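Local coordinates for protein extracellular ligand-binding receptor (Sphaerobacter thermophilus, PDB 4ZPJ) that probably binds a small-molecule ligand outside the cell as the substrate-binding component of an ABC transporter, and also binds zinc ions, at residues 264-267 against 268-272; 361-364 against 365-369. All coordinates share one frame; numbering follows the deposited sequence.

Contact 1 of 2, residues 264-267 against 268-272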
loop_
_atom_site.group_PDB
_atom_site.type_symbol
_atom_site.label_atom_id
_atom_site.label_comp_id
_atom_site.label_asym_id
_atom_site.label_seq_id
_atom_site.Cartn_x
_atom_site.Cartn_y
_atom_site.Cartn_z
ATOM N N ILE A 264 -15.094 2.159 7.484
ATOM C CA ILE A 264 -15.736 1.724 8.712
ATOM C C ILE A 264 -17.257 1.873 8.585
ATOM O O ILE A 264 -18.003 0.881 8.850
ATOM C CB ILE A 264 -15.245 2.511 9.939
ATOM C CG1 ILE A 264 -13.752 2.291 10.174
ATOM C CG2 ILE A 264 -16.054 2.130 11.197
ATOM C CD1 ILE A 264 -13.126 3.260 11.181
ATOM N N ARG A 265 -17.705 3.068 8.162
ATOM C CA ARG A 265 -19.167 3.314 7.998
ATOM C C ARG A 265 -19.780 2.383 6.903
ATOM O O ARG A 265 -20.869 1.833 7.072
ATOM C CB ARG A 265 -19.455 4.813 7.711
ATOM C CG ARG A 265 -19.284 5.733 8.925
ATOM C CD ARG A 265 -19.845 7.148 8.626
ATOM N NE ARG A 265 -19.138 7.678 7.445
ATOM C CZ ARG A 265 -17.941 8.294 7.453
ATOM N NH1 ARG A 265 -17.321 8.572 8.609
ATOM N NH2 ARG A 265 -17.377 8.672 6.298
ATOM N N PHE A 266 -19.056 2.162 5.814
ATOM C CA PHE A 266 -19.573 1.270 4.809
ATOM C C PHE A 266 -19.728 -0.185 5.323
ATOM O O PHE A 266 -20.812 -0.785 5.190
ATOM C CB PHE A 266 -18.712 1.266 3.548
ATOM C CG PHE A 266 -19.152 0.240 2.537
ATOM C CD1 PHE A 266 -20.178 0.503 1.675
ATOM C CD2 PHE A 266 -18.562 -1.016 2.504
ATOM C CE1 PHE A 266 -20.602 -0.462 0.761
ATOM C CE2 PHE A 266 -18.983 -1.998 1.604
ATOM C CZ PHE A 266 -20.005 -1.719 0.725
ATOM N N LEU A 267 -18.662 -0.756 5.887
ATOM C CA LEU A 267 -18.740 -2.161 6.311
ATOM C C LEU A 267 -19.775 -2.346 7.363
ATOM O O LEU A 267 -20.572 -3.266 7.294
ATOM C CB LEU A 267 -17.395 -2.667 6.814
ATOM C CG LEU A 267 -16.513 -2.992 5.626
ATOM C CD1 LEU A 267 -15.084 -3.190 6.035
ATOM C CD2 LEU A 267 -17.054 -4.213 4.916
ATOM N N VAL A 268 -19.836 -1.430 8.312
ATOM C CA VAL A 268 -20.756 -1.596 9.415
ATOM C C VAL A 268 -22.181 -1.511 8.854
ATOM O O VAL A 268 -23.055 -2.266 9.278
ATOM C CB VAL A 268 -20.533 -0.521 10.547
ATOM C CG1 VAL A 268 -21.778 -0.339 11.409
ATOM C CG2 VAL A 268 -19.349 -0.870 11.458
ATOM N N GLN A 269 -22.426 -0.612 7.908
ATOM C CA GLN A 269 -23.801 -0.429 7.414
ATOM C C GLN A 269 -24.169 -1.538 6.438
ATOM O O GLN A 269 -25.322 -1.949 6.329
ATOM C CB GLN A 269 -24.014 0.957 6.801
ATOM C CG GLN A 269 -23.789 2.099 7.814
ATOM C CD GLN A 269 -23.922 3.488 7.187
ATOM O OE1 GLN A 269 -24.493 3.656 6.113
ATOM N NE2 GLN A 269 -23.379 4.476 7.847
ATOM N N TYR A 270 -23.170 -2.054 5.769
ATOM C CA TYR A 270 -23.366 -3.220 4.925
ATOM C C TYR A 270 -23.927 -4.371 5.746
ATOM O O TYR A 270 -24.840 -5.050 5.297
ATOM C CB TYR A 270 -22.070 -3.588 4.217
ATOM C CG TYR A 270 -22.236 -4.568 3.096
ATOM C CD1 TYR A 270 -22.529 -4.128 1.786
ATOM C CD2 TYR A 270 -22.103 -5.918 3.309
ATOM C CE1 TYR A 270 -22.667 -5.022 0.736
ATOM C CE2 TYR A 270 -22.221 -6.817 2.259
ATOM C CZ TYR A 270 -22.496 -6.366 0.982
ATOM O OH TYR A 270 -22.657 -7.265 -0.033
ATOM N N GLN A 271 -23.473 -4.531 6.972
ATOM C CA GLN A 271 -23.976 -5.604 7.794
ATOM C C GLN A 271 -25.287 -5.252 8.435
ATOM O O GLN A 271 -26.215 -6.030 8.427
ATOM C CB GLN A 271 -22.976 -5.924 8.883
ATOM C CG GLN A 271 -23.450 -6.963 9.877
ATOM C CD GLN A 271 -22.625 -6.899 11.150
ATOM O OE1 GLN A 271 -22.338 -5.818 11.680
ATOM N NE2 GLN A 271 -22.238 -8.055 11.638
ATOM N N GLU A 272 -25.363 -4.062 9.003
ATOM C CA GLU A 272 -26.578 -3.615 9.683
ATOM C C GLU A 272 -27.803 -3.552 8.772
ATOM O O GLU A 272 -28.908 -3.843 9.198
ATOM C CB GLU A 272 -26.341 -2.244 10.352
ATOM C CG GLU A 272 -25.424 -2.356 11.559
ATOM C CD GLU A 272 -25.256 -1.055 12.322
ATOM O OE1 GLU A 272 -25.454 0.043 11.746
ATOM O OE2 GLU A 272 -24.902 -1.139 13.524
#

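Contact 2 of 2, residues 361-364 against 365-369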
loop_
_atom_site.group_PDB
_atom_site.type_symbol
_atom_site.label_atom_id
_atom_site.label_comp_id
_atom_site.label_asym_id
_atom_site.label_seq_id
_atom_site.Cartn_x
_atom_site.Cartn_y
_atom_site.Cartn_z
ATOM N N ASN A 361 27.902 7.912 -5.694
ATOM C CA ASN A 361 28.006 7.225 -6.969
ATOM C C ASN A 361 26.597 6.787 -7.420
ATOM O O ASN A 361 26.155 5.677 -7.128
ATOM C CB ASN A 361 28.977 6.061 -6.814
ATOM C CG ASN A 361 29.193 5.330 -8.095
ATOM O OD1 ASN A 361 28.430 5.495 -9.052
ATOM N ND2 ASN A 361 30.212 4.490 -8.124
ATOM N N LYS A 362 25.892 7.691 -8.092
ATOM C CA LYS A 362 24.499 7.483 -8.466
ATOM C C LYS A 362 24.309 6.266 -9.338
ATOM O O LYS A 362 23.311 5.553 -9.197
ATOM C CB LYS A 362 23.912 8.705 -9.183
ATOM C CG LYS A 362 23.554 9.819 -8.218
ATOM C CD LYS A 362 22.483 10.738 -8.766
ATOM C CE LYS A 362 23.047 12.073 -9.217
ATOM N NZ LYS A 362 22.039 13.151 -8.999
ATOM N N GLU A 363 25.247 6.034 -10.245
ATOM C CA GLU A 363 25.152 4.905 -11.167
ATOM C C GLU A 363 25.101 3.622 -10.343
ATOM O O GLU A 363 24.196 2.815 -10.519
ATOM C CB GLU A 363 26.335 4.875 -12.151
ATOM C CG GLU A 363 26.190 3.908 -13.326
ATOM C CD GLU A 363 27.425 3.003 -13.539
ATOM O OE1 GLU A 363 27.543 1.954 -12.846
ATOM O OE2 GLU A 363 28.276 3.319 -14.417
ATOM N N ALA A 364 26.062 3.453 -9.440
ATOM C CA ALA A 364 26.126 2.272 -8.594
ATOM C C ALA A 364 24.914 2.210 -7.640
ATOM O O ALA A 364 24.402 1.162 -7.393
ATOM C CB ALA A 364 27.424 2.268 -7.789
ATOM N N LEU A 365 24.451 3.342 -7.117
ATOM C CA LEU A 365 23.287 3.329 -6.249
ATOM C C LEU A 365 22.039 2.795 -6.980
ATOM O O LEU A 365 21.284 1.922 -6.470
ATOM C CB LEU A 365 23.040 4.723 -5.728
ATOM C CG LEU A 365 21.831 4.921 -4.825
ATOM C CD1 LEU A 365 21.847 3.908 -3.695
ATOM C CD2 LEU A 365 21.784 6.389 -4.327
ATOM N N LEU A 366 21.824 3.310 -8.172
ATOM C CA LEU A 366 20.679 2.880 -8.962
ATOM C C LEU A 366 20.729 1.444 -9.381
ATOM O O LEU A 366 19.667 0.781 -9.359
ATOM C CB LEU A 366 20.540 3.683 -10.230
ATOM C CG LEU A 366 20.252 5.172 -10.093
ATOM C CD1 LEU A 366 20.133 5.727 -11.509
ATOM C CD2 LEU A 366 18.975 5.426 -9.356
ATOM N N GLU A 367 21.918 0.978 -9.796
ATOM C CA GLU A 367 22.089 -0.392 -10.168
ATOM C C GLU A 367 21.899 -1.240 -8.919
ATOM O O GLU A 367 21.289 -2.309 -9.006
ATOM C CB GLU A 367 23.449 -0.694 -10.873
ATOM C CG GLU A 367 23.808 0.225 -12.071
ATOM C CD GLU A 367 24.561 -0.436 -13.253
ATOM O OE1 GLU A 367 23.911 -1.215 -13.995
ATOM O OE2 GLU A 367 25.777 -0.135 -13.502
ATOM N N ALA A 368 22.353 -0.774 -7.743
ATOM C CA ALA A 368 22.143 -1.581 -6.511
ATOM C C ALA A 368 20.622 -1.638 -6.118
ATOM O O ALA A 368 20.075 -2.717 -5.812
ATOM C CB ALA A 368 23.028 -1.127 -5.344
ATOM N N LEU A 369 19.937 -0.515 -6.185
ATOM C CA LEU A 369 18.475 -0.511 -5.927
ATOM C C LEU A 369 17.743 -1.445 -6.878
ATOM O O LEU A 369 16.913 -2.234 -6.417
ATOM C CB LEU A 369 17.885 0.861 -6.049
ATOM C CG LEU A 369 18.321 1.771 -4.938
ATOM C CD1 LEU A 369 18.222 3.216 -5.405
ATOM C CD2 LEU A 369 17.486 1.557 -3.675
#

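Contact 1 of 2, residues 264-267 against 268-272
Tyr-270 N donates to Phe-266 O at 2.7 Å, the shortest of the four i to i+4 backbone bonds that link 264-267 to 268-272 in helix 261-272. The helix is the crossover of a beta-alpha-beta unit, between strands 252-256 and 281-283, in a protein of the periplasmic binding protein fold. The same two residues also bring their rings together. Each has CG anti to the backbone N (chi1 174° for Phe-266, -167° for Tyr-270), which sends both side chains off the helix side by side. Phe-266 CZ reaches to 3.6 Å from Tyr-270 CD1, with the ring planes at an oblique 37°. Tyr-270 CB lies over one face of the Phe-266 ring. Both side chains touch Leu-240 of helix 237-246 and Leu-281 of strand 281-283. Phe-266 also stacks with His-198, and Tyr-270 OH bonds to Ile-279 O.

Gln-269 runs back past the preceding turn. Its CG sits 3.0 Å from Arg-265 O, and its extended chain then brings NE2 to 3.9 Å from Arg-265 CB. The amide is held at both ends: OE1 accepts from Phe-236 N, and NE2 donates to Gln-234 O. With an alanine here, Phe-236 N and Gln-234 O would probably lose these mates, and Arg-265 CB would lose its amide neighbour. On another side of the helix, Ile-264 CG2 and Val-268 CG2 meet loosely at 4.5 Å.

Contact 2 of 2, residues 361-364 against 365-369
Glu-367 leans back over the turn that begins at Glu-363, and its side chain can be followed outward atom by atom. CB lies 3.6 Å from Glu-363 O, the oxygen that accepts the backbone bond from Glu-367 N. CG comes closer, 3.0 Å from Glu-363 O, because chi1 of -51° sets it beside the backbone N. The chain then bends at chi2. CD stands 3.8 Å from Glu-363 OE1. At the end, OE2 approaches Glu-363 OE1 to 2.8 Å. Both are acceptor oxygens of like-charged groups, and the two carboxylate planes are turned 81° apart. So short an approach would probably be costly if both groups were fully ionised, and may raise the affinity of the pair for a proton. Both residues are exposed, so solvent may screen part of the charge.

The apolar residues take another side of the helix. Leu-366 CG passes 3.2 Å from Lys-362 O, and its side chain goes on to touch Tyr-167 and Phe-169. Leu-365 rests on Pro-146. Lys-362 NZ bonds to Glu-144 O.

Asn-361 serves the first turn twice. Its backbone O accepts from Leu-365 N at 2.9 Å. Its side-chain OD1 accepts from Ala-364 N at 3.2 Å. The latter N-H points almost straight at the oxygen, at 173°, but arrives from well above the plane of the side-chain carbonyl. This is the arrangement of an asparagine N-cap, here closing the start of the amphipathic helix 362-371.

Overall arrangement
Contact 1 and contact 2 are both single-helix contacts, far apart on opposite sides of the chain's centre. Their centres are 47 Å apart and their nearest atoms about 34 Å. Contact 1 packs on the parallel sheet that includes strands 252-256 and 281-283. Contact 2 lies against strand 168-170, an outermost strand of the mixed sheet. The two helices thus probably belong to different lobes, as in the two-lobed periplasmic binding protein fold. Zinc distinguishes them. The side chain of Gln-269 lies about 4 Å from that of Asp-235, a residue known to bind zinc, though its zinc is not bound to this chain here. A bound zinc ion lies about 7 Å from the Gln-269 side chain. Contact 2 is remote from the known zinc sites.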